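Local coordinates for protein ATP-dependent DNA helicase (Mycobacterium smegmatis, PDB 5V9X) that couples ATP hydrolysis to 3'-to-5' movement along single-stranded DNA, probably to unwind RNA:DNA hybrids, at residues A[439-444]-A[627-632]; A[717-722]-A[766-771]; A[777-782]-A[829-834]; A[785-790]-A[821-826]. All blocks are in the same frame, centred on the assembly; numbering follows the deposited sequence.

Contact 1 of 4, residues A[439-444]-A[627-632]; sequences CAVTVQ and AELGAA
Val441 gives the largest share of this helix-to-helix contact, and it meets Leu629 and Ala632, two residues one turn apart on the partner helix. It is a small example of how a branched side chain on one helix can serve two positions one turn apart on another. Val441 belongs to helix 433-448, which packs by way of Val443 against strand 256-262 in the parallel sheet of the second RecA-like domain; Leu629 and Ala632 lie in the first turns of helix 627-640. The two backbones come nearest at Val441 and Ala632, whose CA atoms are 7.2 Å apart.

A single methyl of Val441 does the touching. With CG1 of Val441 anti to its backbone N (chi1 175°), this branch faces the partner helix and lies 3.9 Å from Leu629 CD1 and 4.3 Å from Ala632 CB. The side chains of Val441 and Leu629 pass in opposite senses, meeting through one methyl each. The small Ala632 is consistent with the nearest CA approach falling here. Further along helix 627-640, Val633 and Phe636 also touch Val441, while Arg445 of helix 433-448 also touches Leu629 and Ala632.

No hydrogen bond crosses between the segments, and they bury only 137 Å² together. The chemistry is thus purely apolar: shape and the exclusion of water hold this patch together, with no bond to fix its direction.

Contact 2 of 4, residues A[717-722]-A[766-771]; sequences VGRRLR and VTAEVG
Glu769 stands between two arginines, Arg719 and Arg722, and its carboxylate offers one oxygen to each. Arg722 NH2 donates a hydrogen bond to Glu769 OE1, modelled at 2.4 Å with an N-H...O angle of 141°; this length is shorter than a real bond is likely to be and is no measure of strength. The second salt bridge joins Arg719 NH1 to Glu769 OE2, but these two atoms are placed too close together in the model, so its pairing of charges is plausible while its detailed geometry is doubtful.

The arginines arrive differently. Arg722 comes from the opposite direction to Glu769, and OE1 lies at the edge of its guanidinium, near the plane; the planes of the two groups are turned 57° apart. Arg719 crosses the glutamate side chain roughly at a right angle, and Ala768 lies beside its outer end.

The three charged residues form a salt-bridge network that ties helix 707-725 to helix 759-769 at the surface of the DEAD/H-associated region. Both arginine chains run extended from CG to NE. They sit one turn apart on their helix, and CA of Arg719 lies over one face of the Arg722 guanidinium, offset toward its rim. The Glu769 chain bends at chi2 (-56°), which brings its carboxylate between the two guanidinium groups.

Farther out, Arg719 touches Ile765 and Glu769 touches Leu715, between the same helices. Arg719 NE has a weak, long ion pair with Glu723, and Arg722 touches Asp728. Arg720, next to Arg719 in sequence, makes a cation-pi contact with Phe757 and hydrogen-bonds the backbone of Val756.

Contact 3 of 4, residues A[777-782]-A[829-834]; sequences ASRFRE and RECLQD
Arg779 and Cys831 mark the point of closest backbone approach between residues 777-782 and 829-834, of helices 774-786 and 822-835, with their CA atoms 7.4 Å apart. Both segments are helical throughout, the second containing a wider pi-type turn at 830-834. The charged side chains here form a salt-bridge network buried inside the DEAD/H-associated region, a case in which buried charges are largely met by opposite ones, although Arg552 also comes close to Arg779.

Arg779 NH1 gives Glu830 OE2 a weak hydrogen bond of 2.8 Å, bent to 129° at the hydrogen, within a salt bridge. The carboxylate lies at the edge of the guanidinium, with the two planes 59° apart and the side chains crossing at about a right angle. A fully extended Glu830 chain (chi1 179°) carries the carboxylate across to the other helix; Arg779 instead bends at chi2 to meet it. The other oxygen, Glu830 OE1, pairs with Lys200, which lies in the first RecA-like domain, so this glutamate links that domain to the helical pair.

On its own helix, Arg779 also has Glu782 nearby through a long, purely electrostatic pairing. Glu782 in turn pairs with Arg781 and with Arg552, and Arg781 with Glu574. The positive groups near Glu830 and Glu782 probably help keep both carboxylates ionised. Closer to the backbone, Cys831 SG packs alongside the aliphatic stem of Arg779, 4.0 Å from CG.

Contact 4 of 4, residues A[785-790]-A[821-826]; sequences ARALLL and FPIVLE
Leu789 and Ile823 reach toward each other tip to tip, and with Ala787 they make up an apolar contact within the DEAD/H-associated region, joining the C-terminal end of helix 774-786 to the start of helix 822-835. Leu789 CD1 lies 3.6 Å from both CG1 and CD1 of Ile823, and Ile823 CD1 also lies 3.8 Å from Ala787 CB. One branch of the isoleucine thus fits against two residues of the turn. Its CG1 is beside the backbone N (chi1 -56°), and CD1, at the end of that branch, is directed at Ala787 and Leu789; Leu789 meets it with an extended chain beyond CG.

Backbone hydrogen bonds shape the two ends. Helix 774-786 is closed by a Schellman motif: Leu788 takes a positive phi of 65°, and its N bonds back to Ala785 O at 2.9 Å. That turn swings the chain round so that Ala787 and Leu789 both face the partner, with Leu788 between them directed elsewhere. On the other side Phe821 holds the N-cap position, Pro822 opens the helix, and Leu825 N bonds to Phe821 O at 2.9 Å. No hydrogen bond joins the segments themselves.

Polar links run outward instead. Arg786 makes a salt bridge with Asp462, and the backbone oxygens of Arg786 and Leu788 accept bonds from Gln466 and Arg522.

Among its neighbours the contact is flanked by helix 497-508, whose Leu506 touches Leu789, Phe821 and Ile823, by Phe780 of helix 774-786 against Ile823, and by Ala815 of helix 801-815 against Phe821.

The contacts follow the chain in order: contact 1 closes before contact 2 opens, contact 2 closes before contact 3 opens, and contact 4 is nested within the loop closed by contact 3. Contacts 2, 3 and 4 all lie in the DEAD/H-associated region. Contacts 3 and 4 share helices 774-786 and 822-835, with centres about 10 Å apart, and meet where Phe780 packs on Ile823 and Val824. Contacts 2 and 3, on the consecutive helices 759-769 and 774-786, have centres about 16 Å apart; Val766 and Val770 reach Leu832 and Cys831. Contact 1, its centre about 26 Å from that of contact 3, fastens helix 627-640 to the second RecA-like domain of the motor core.

Contact 1 of 4, residues A[439-444]-A[627-632]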
# COMPACT_ATOMS: atom_id res chain seq x y z
N CYS A 439 15.24 -4.19 8.69
CA CYS A 439 15.77 -2.96 8.14
C CYS A 439 17.00 -3.22 7.26
O CYS A 439 17.19 -2.56 6.24
CB CYS A 439 16.13 -1.98 9.26
SG CYS A 439 14.73 -1.49 10.30
N ALA A 440 17.83 -4.18 7.66
CA ALA A 440 19.04 -4.48 6.89
C ALA A 440 18.70 -5.03 5.51
O ALA A 440 19.21 -4.53 4.50
CB ALA A 440 19.93 -5.46 7.67
N VAL A 441 17.85 -6.05 5.46
CA VAL A 441 17.43 -6.59 4.17
C VAL A 441 16.78 -5.50 3.32
O VAL A 441 16.99 -5.43 2.11
CB VAL A 441 16.48 -7.79 4.37
CG1 VAL A 441 15.93 -8.27 3.03
CG2 VAL A 441 17.20 -8.92 5.08
N THR A 442 16.00 -4.63 3.95
CA THR A 442 15.35 -3.55 3.22
C THR A 442 16.39 -2.62 2.59
O THR A 442 16.30 -2.29 1.41
CB THR A 442 14.41 -2.77 4.14
OG1 THR A 442 13.40 -3.65 4.64
CG2 THR A 442 13.76 -1.63 3.39
N VAL A 443 17.38 -2.19 3.38
CA VAL A 443 18.46 -1.37 2.84
C VAL A 443 19.18 -2.12 1.73
O VAL A 443 19.54 -1.53 0.70
CB VAL A 443 19.43 -0.97 3.97
CG1 VAL A 443 20.73 -0.40 3.40
CG2 VAL A 443 18.78 0.05 4.89
N GLN A 444 19.40 -3.42 1.91
CA GLN A 444 20.07 -4.22 0.90
C GLN A 444 19.30 -4.21 -0.42
O GLN A 444 19.87 -3.95 -1.48
CB GLN A 444 20.25 -5.65 1.42
CG GLN A 444 20.85 -6.62 0.42
CD GLN A 444 20.90 -8.03 0.96
OE1 GLN A 444 21.84 -8.41 1.66
NE2 GLN A 444 19.88 -8.83 0.64
N ALA A 627 6.63 -13.42 -0.69
CA ALA A 627 7.45 -14.62 -0.62
C ALA A 627 8.88 -14.36 -1.11
O ALA A 627 9.84 -14.88 -0.53
CB ALA A 627 6.81 -15.75 -1.44
N GLU A 628 9.04 -13.57 -2.18
CA GLU A 628 10.38 -13.29 -2.68
C GLU A 628 11.19 -12.50 -1.67
O GLU A 628 12.39 -12.76 -1.49
CB GLU A 628 10.31 -12.55 -4.01
CG GLU A 628 10.55 -13.44 -5.22
CD GLU A 628 10.96 -12.65 -6.45
OE1 GLU A 628 11.41 -11.49 -6.30
OE2 GLU A 628 10.82 -13.18 -7.58
N LEU A 629 10.57 -11.53 -1.00
CA LEU A 629 11.27 -10.82 0.07
C LEU A 629 11.49 -11.72 1.27
O LEU A 629 12.52 -11.61 1.95
CB LEU A 629 10.50 -9.57 0.48
CG LEU A 629 11.17 -8.75 1.58
CD1 LEU A 629 12.54 -8.25 1.11
CD2 LEU A 629 10.29 -7.60 2.03
N GLY A 630 10.55 -12.62 1.55
CA GLY A 630 10.76 -13.59 2.61
C GLY A 630 11.96 -14.47 2.35
O GLY A 630 12.73 -14.78 3.26
N ALA A 631 12.14 -14.89 1.09
CA ALA A 631 13.33 -15.65 0.72
C ALA A 631 14.59 -14.83 0.96
O ALA A 631 15.57 -15.33 1.52
CB ALA A 631 13.23 -16.08 -0.75
N ALA A 632 14.58 -13.56 0.54
CA ALA A 632 15.75 -12.71 0.71
C ALA A 632 16.11 -12.53 2.19
O ALA A 632 17.29 -12.40 2.52
CB ALA A 632 15.51 -11.35 0.06

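Contact 2 of 4, residues A[717-722]-A[766-771]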
# COMPACT_ATOMS: atom_id res chain seq x y z
N VAL A 717 -2.20 -26.97 9.09
CA VAL A 717 -1.80 -27.50 10.39
C VAL A 717 -3.00 -27.60 11.32
O VAL A 717 -3.15 -28.58 12.06
CB VAL A 717 -0.68 -26.62 11.00
CG1 VAL A 717 -0.36 -27.07 12.42
CG2 VAL A 717 0.56 -26.66 10.13
N GLY A 718 -3.87 -26.59 11.29
CA GLY A 718 -5.06 -26.62 12.14
C GLY A 718 -5.95 -27.80 11.84
O GLY A 718 -6.41 -28.50 12.74
N ARG A 719 -6.21 -28.05 10.55
CA ARG A 719 -7.03 -29.19 10.15
C ARG A 719 -6.45 -30.49 10.70
O ARG A 719 -7.17 -31.31 11.28
CB ARG A 719 -7.12 -29.26 8.62
CG ARG A 719 -7.98 -30.40 8.11
CD ARG A 719 -7.80 -30.60 6.61
NE ARG A 719 -8.87 -31.42 6.04
CZ ARG A 719 -9.87 -30.93 5.31
NH1 ARG A 719 -9.94 -29.63 5.06
NH2 ARG A 719 -10.80 -31.74 4.83
N ARG A 720 -5.14 -30.69 10.53
CA ARG A 720 -4.50 -31.90 11.04
C ARG A 720 -4.54 -31.95 12.56
O ARG A 720 -4.76 -33.01 13.15
CB ARG A 720 -3.06 -31.97 10.56
CG ARG A 720 -2.80 -33.00 9.49
CD ARG A 720 -1.32 -33.23 9.39
NE ARG A 720 -0.92 -33.65 8.06
CZ ARG A 720 0.29 -33.44 7.56
NH1 ARG A 720 0.58 -33.86 6.34
NH2 ARG A 720 1.20 -32.82 8.29
N LEU A 721 -4.30 -30.81 13.21
CA LEU A 721 -4.21 -30.78 14.67
C LEU A 721 -5.50 -31.29 15.31
O LEU A 721 -5.47 -32.10 16.24
CB LEU A 721 -3.89 -29.36 15.14
CG LEU A 721 -2.85 -29.19 16.24
CD1 LEU A 721 -1.65 -30.09 15.99
CD2 LEU A 721 -2.41 -27.74 16.31
N ARG A 722 -6.65 -30.82 14.82
CA ARG A 722 -7.92 -31.29 15.35
C ARG A 722 -8.37 -32.62 14.76
O ARG A 722 -9.29 -33.24 15.30
CB ARG A 722 -9.00 -30.23 15.13
CG ARG A 722 -9.22 -29.86 13.68
CD ARG A 722 -10.26 -28.76 13.55
NE ARG A 722 -10.67 -28.58 12.17
CZ ARG A 722 -10.13 -27.70 11.33
NH1 ARG A 722 -9.15 -26.91 11.74
NH2 ARG A 722 -10.58 -27.61 10.09
N VAL A 766 -6.34 -25.93 1.64
CA VAL A 766 -6.57 -24.50 1.87
C VAL A 766 -7.95 -24.09 1.36
O VAL A 766 -8.62 -23.26 1.98
CB VAL A 766 -5.45 -23.68 1.20
CG1 VAL A 766 -5.77 -22.20 1.25
CG2 VAL A 766 -4.12 -23.95 1.89
N THR A 767 -8.39 -24.69 0.26
CA THR A 767 -9.71 -24.36 -0.28
C THR A 767 -10.82 -24.81 0.66
O THR A 767 -11.84 -24.12 0.79
CB THR A 767 -9.89 -24.99 -1.66
OG1 THR A 767 -8.81 -24.58 -2.51
CG2 THR A 767 -11.20 -24.56 -2.29
N ALA A 768 -10.63 -25.95 1.33
CA ALA A 768 -11.67 -26.47 2.21
C ALA A 768 -11.71 -25.75 3.55
O ALA A 768 -12.78 -25.68 4.18
CB ALA A 768 -11.46 -27.97 2.44
N GLU A 769 -10.58 -25.20 4.00
CA GLU A 769 -10.51 -24.61 5.33
C GLU A 769 -10.77 -23.11 5.35
O GLU A 769 -11.21 -22.58 6.38
CB GLU A 769 -9.13 -24.88 5.95
CG GLU A 769 -8.86 -26.35 6.20
CD GLU A 769 -9.92 -26.98 7.07
OE1 GLU A 769 -10.40 -26.32 8.02
OE2 GLU A 769 -10.29 -28.15 6.81
N VAL A 770 -10.53 -22.42 4.23
CA VAL A 770 -10.62 -20.96 4.23
C VAL A 770 -12.03 -20.50 4.57
O VAL A 770 -12.21 -19.43 5.16
CB VAL A 770 -10.14 -20.40 2.87
CG1 VAL A 770 -11.12 -20.75 1.76
CG2 VAL A 770 -9.93 -18.89 2.96
N GLY A 771 -13.05 -21.30 4.23
CA GLY A 771 -14.42 -20.88 4.46
C GLY A 771 -14.76 -20.67 5.93
O GLY A 771 -15.59 -19.82 6.26

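Contact 3 of 4, residues A[777-782]-A[829-834]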
# COMPACT_ATOMS: atom_id res chain seq x y z
N ALA A 777 -14.22 -14.45 7.22
CA ALA A 777 -15.31 -13.69 7.82
C ALA A 777 -15.08 -12.19 7.65
O ALA A 777 -16.01 -11.45 7.32
CB ALA A 777 -15.46 -14.05 9.29
N SER A 778 -13.85 -11.73 7.86
CA SER A 778 -13.55 -10.31 7.72
C SER A 778 -13.65 -9.87 6.26
O SER A 778 -14.27 -8.85 5.96
CB SER A 778 -12.15 -10.00 8.27
OG SER A 778 -12.11 -10.19 9.68
N ARG A 779 -13.05 -10.63 5.35
CA ARG A 779 -13.06 -10.24 3.95
C ARG A 779 -14.43 -10.42 3.31
O ARG A 779 -14.71 -9.77 2.30
CB ARG A 779 -11.99 -11.01 3.18
CG ARG A 779 -10.57 -10.77 3.69
CD ARG A 779 -10.22 -9.28 3.68
NE ARG A 779 -8.96 -9.00 4.36
CZ ARG A 779 -7.80 -8.79 3.75
NH1 ARG A 779 -7.73 -8.82 2.43
NH2 ARG A 779 -6.71 -8.54 4.46
N PHE A 780 -15.29 -11.27 3.87
CA PHE A 780 -16.67 -11.32 3.41
C PHE A 780 -17.42 -10.05 3.81
O PHE A 780 -18.27 -9.56 3.06
CB PHE A 780 -17.38 -12.56 3.95
CG PHE A 780 -18.82 -12.67 3.52
CD1 PHE A 780 -19.15 -13.35 2.36
CD2 PHE A 780 -19.84 -12.10 4.27
CE1 PHE A 780 -20.48 -13.46 1.95
CE2 PHE A 780 -21.16 -12.21 3.87
CZ PHE A 780 -21.48 -12.89 2.71
N ARG A 781 -17.12 -9.52 5.00
CA ARG A 781 -17.75 -8.28 5.44
C ARG A 781 -17.30 -7.10 4.57
O ARG A 781 -18.14 -6.33 4.08
CB ARG A 781 -17.43 -8.01 6.91
CG ARG A 781 -17.82 -6.62 7.37
CD ARG A 781 -17.29 -6.31 8.76
NE ARG A 781 -15.84 -6.48 8.85
CZ ARG A 781 -14.94 -5.61 8.40
NH1 ARG A 781 -15.34 -4.50 7.80
NH2 ARG A 781 -13.65 -5.86 8.54
N GLU A 782 -15.99 -6.95 4.39
CA GLU A 782 -15.48 -5.85 3.57
C GLU A 782 -16.00 -5.95 2.14
O GLU A 782 -16.29 -4.93 1.50
CB GLU A 782 -13.95 -5.85 3.59
CG GLU A 782 -13.32 -5.65 4.96
CD GLU A 782 -11.81 -5.78 4.94
OE1 GLU A 782 -11.25 -6.06 3.86
OE2 GLU A 782 -11.17 -5.60 6.01
N ARG A 829 -12.07 -15.53 -3.44
CA ARG A 829 -11.11 -15.10 -4.46
C ARG A 829 -10.04 -14.20 -3.85
O ARG A 829 -8.85 -14.35 -4.15
CB ARG A 829 -11.85 -14.40 -5.59
CG ARG A 829 -11.16 -14.41 -6.95
CD ARG A 829 -10.08 -13.34 -7.05
NE ARG A 829 -10.54 -12.05 -6.55
CZ ARG A 829 -9.72 -11.05 -6.24
NH1 ARG A 829 -8.41 -11.20 -6.37
NH2 ARG A 829 -10.21 -9.90 -5.79
N GLU A 830 -10.44 -13.26 -2.99
CA GLU A 830 -9.47 -12.34 -2.41
C GLU A 830 -8.53 -13.06 -1.44
O GLU A 830 -7.32 -12.83 -1.47
CB GLU A 830 -10.17 -11.18 -1.70
CG GLU A 830 -9.20 -10.21 -1.04
CD GLU A 830 -9.89 -9.04 -0.35
OE1 GLU A 830 -11.13 -9.04 -0.26
OE2 GLU A 830 -9.17 -8.13 0.12
N CYS A 831 -9.08 -13.92 -0.59
CA CYS A 831 -8.25 -14.62 0.39
C CYS A 831 -7.18 -15.47 -0.29
O CYS A 831 -6.00 -15.39 0.06
CB CYS A 831 -9.12 -15.49 1.30
SG CYS A 831 -10.23 -14.58 2.40
N LEU A 832 -7.59 -16.28 -1.27
CA LEU A 832 -6.67 -17.25 -1.86
C LEU A 832 -5.67 -16.58 -2.81
O LEU A 832 -4.51 -17.00 -2.88
CB LEU A 832 -7.45 -18.33 -2.60
CG LEU A 832 -8.47 -19.15 -1.79
CD1 LEU A 832 -9.16 -20.15 -2.68
CD2 LEU A 832 -7.80 -19.84 -0.61
N GLN A 833 -6.10 -15.56 -3.55
CA GLN A 833 -5.26 -14.94 -4.57
C GLN A 833 -4.56 -13.68 -4.08
O GLN A 833 -3.38 -13.48 -4.40
CB GLN A 833 -6.09 -14.59 -5.81
CG GLN A 833 -6.73 -15.78 -6.50
CD GLN A 833 -7.46 -15.38 -7.76
OE1 GLN A 833 -7.37 -14.24 -8.21
NE2 GLN A 833 -8.20 -16.32 -8.34
N ASP A 834 -5.25 -12.82 -3.34
CA ASP A 834 -4.70 -11.53 -2.93
C ASP A 834 -4.02 -11.56 -1.57
O ASP A 834 -3.02 -10.86 -1.38
CB ASP A 834 -5.81 -10.46 -2.92
CG ASP A 834 -6.28 -10.09 -4.31
OD1 ASP A 834 -5.86 -10.75 -5.28
OD2 ASP A 834 -7.07 -9.13 -4.43

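Contact 4 of 4, residues A[785-790]-A[821-826]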
# COMPACT_ATOMS: atom_id res chain seq x y z
N ALA A 785 -19.88 -4.98 2.06
CA ALA A 785 -20.06 -3.54 2.19
C ALA A 785 -19.61 -2.80 0.94
O ALA A 785 -20.28 -1.88 0.47
CB ALA A 785 -19.32 -3.02 3.42
N ARG A 786 -18.46 -3.20 0.37
CA ARG A 786 -17.96 -2.54 -0.83
C ARG A 786 -18.91 -2.73 -2.00
O ARG A 786 -19.06 -1.82 -2.84
CB ARG A 786 -16.57 -3.08 -1.17
CG ARG A 786 -15.87 -2.35 -2.32
CD ARG A 786 -14.41 -2.75 -2.45
NE ARG A 786 -14.07 -3.94 -1.66
CZ ARG A 786 -13.11 -3.97 -0.74
NH1 ARG A 786 -12.37 -2.90 -0.51
NH2 ARG A 786 -12.87 -5.09 -0.07
N ALA A 787 -19.58 -3.88 -2.08
CA ALA A 787 -20.59 -4.13 -3.11
C ALA A 787 -21.90 -3.40 -2.85
O ALA A 787 -22.82 -3.52 -3.66
CB ALA A 787 -20.85 -5.63 -3.25
N LEU A 788 -22.01 -2.66 -1.74
CA LEU A 788 -23.19 -1.87 -1.39
C LEU A 788 -24.42 -2.74 -1.14
O LEU A 788 -25.54 -2.34 -1.46
CB LEU A 788 -23.49 -0.82 -2.47
CG LEU A 788 -22.35 0.11 -2.86
CD1 LEU A 788 -22.73 0.96 -4.07
CD2 LEU A 788 -21.95 0.99 -1.69
N LEU A 789 -24.22 -3.92 -0.55
CA LEU A 789 -25.32 -4.85 -0.31
C LEU A 789 -25.78 -4.90 1.13
O LEU A 789 -26.91 -5.36 1.39
CB LEU A 789 -24.90 -6.26 -0.74
CG LEU A 789 -24.55 -6.43 -2.22
CD1 LEU A 789 -24.10 -7.85 -2.48
CD2 LEU A 789 -25.74 -6.08 -3.10
N LEU A 790 -24.96 -4.46 2.08
CA LEU A 790 -25.35 -4.49 3.48
C LEU A 790 -26.33 -3.36 3.79
O LEU A 790 -26.13 -2.23 3.33
CB LEU A 790 -24.13 -4.37 4.39
CG LEU A 790 -23.15 -5.53 4.44
CD1 LEU A 790 -22.03 -5.23 5.42
CD2 LEU A 790 -23.87 -6.82 4.80
N PHE A 821 -22.90 -17.78 -4.49
CA PHE A 821 -23.19 -16.40 -4.14
C PHE A 821 -22.00 -15.51 -4.48
O PHE A 821 -20.90 -15.75 -3.97
CB PHE A 821 -23.53 -16.31 -2.65
CG PHE A 821 -24.23 -15.04 -2.26
CD1 PHE A 821 -25.55 -14.82 -2.60
CD2 PHE A 821 -23.57 -14.07 -1.52
CE1 PHE A 821 -26.20 -13.66 -2.23
CE2 PHE A 821 -24.21 -12.90 -1.14
CZ PHE A 821 -25.53 -12.70 -1.50
N PRO A 822 -22.17 -14.49 -5.33
CA PRO A 822 -21.01 -13.73 -5.81
C PRO A 822 -20.15 -13.11 -4.71
O PRO A 822 -18.94 -12.95 -4.91
CB PRO A 822 -21.65 -12.65 -6.69
CG PRO A 822 -22.90 -13.28 -7.19
CD PRO A 822 -23.40 -14.13 -6.05
N ILE A 823 -20.72 -12.77 -3.56
CA ILE A 823 -19.91 -12.23 -2.48
C ILE A 823 -19.05 -13.33 -1.85
O ILE A 823 -17.88 -13.11 -1.53
CB ILE A 823 -20.78 -11.53 -1.43
CG1 ILE A 823 -21.64 -10.45 -2.10
CG2 ILE A 823 -19.92 -10.89 -0.35
CD1 ILE A 823 -20.82 -9.41 -2.83
N VAL A 824 -19.62 -14.53 -1.68
CA VAL A 824 -18.83 -15.66 -1.21
C VAL A 824 -17.71 -15.97 -2.19
O VAL A 824 -16.55 -16.18 -1.79
CB VAL A 824 -19.73 -16.89 -0.97
CG1 VAL A 824 -18.89 -18.10 -0.60
CG2 VAL A 824 -20.75 -16.59 0.11
N LEU A 825 -18.02 -15.99 -3.48
CA LEU A 825 -17.01 -16.25 -4.50
C LEU A 825 -15.87 -15.24 -4.42
O LEU A 825 -14.69 -15.60 -4.47
CB LEU A 825 -17.64 -16.23 -5.89
CG LEU A 825 -18.74 -17.24 -6.22
CD1 LEU A 825 -19.28 -17.00 -7.62
CD2 LEU A 825 -18.22 -18.67 -6.09
N GLU A 826 -16.22 -13.96 -4.29
CA GLU A 826 -15.19 -12.92 -4.29
C GLU A 826 -14.39 -12.92 -3.00
O GLU A 826 -13.17 -12.70 -3.02
CB GLU A 826 -15.83 -11.55 -4.52
CG GLU A 826 -14.86 -10.38 -4.43
CD GLU A 826 -13.65 -10.54 -5.34
OE1 GLU A 826 -13.77 -11.16 -6.41
OE2 GLU A 826 -12.57 -10.03 -4.97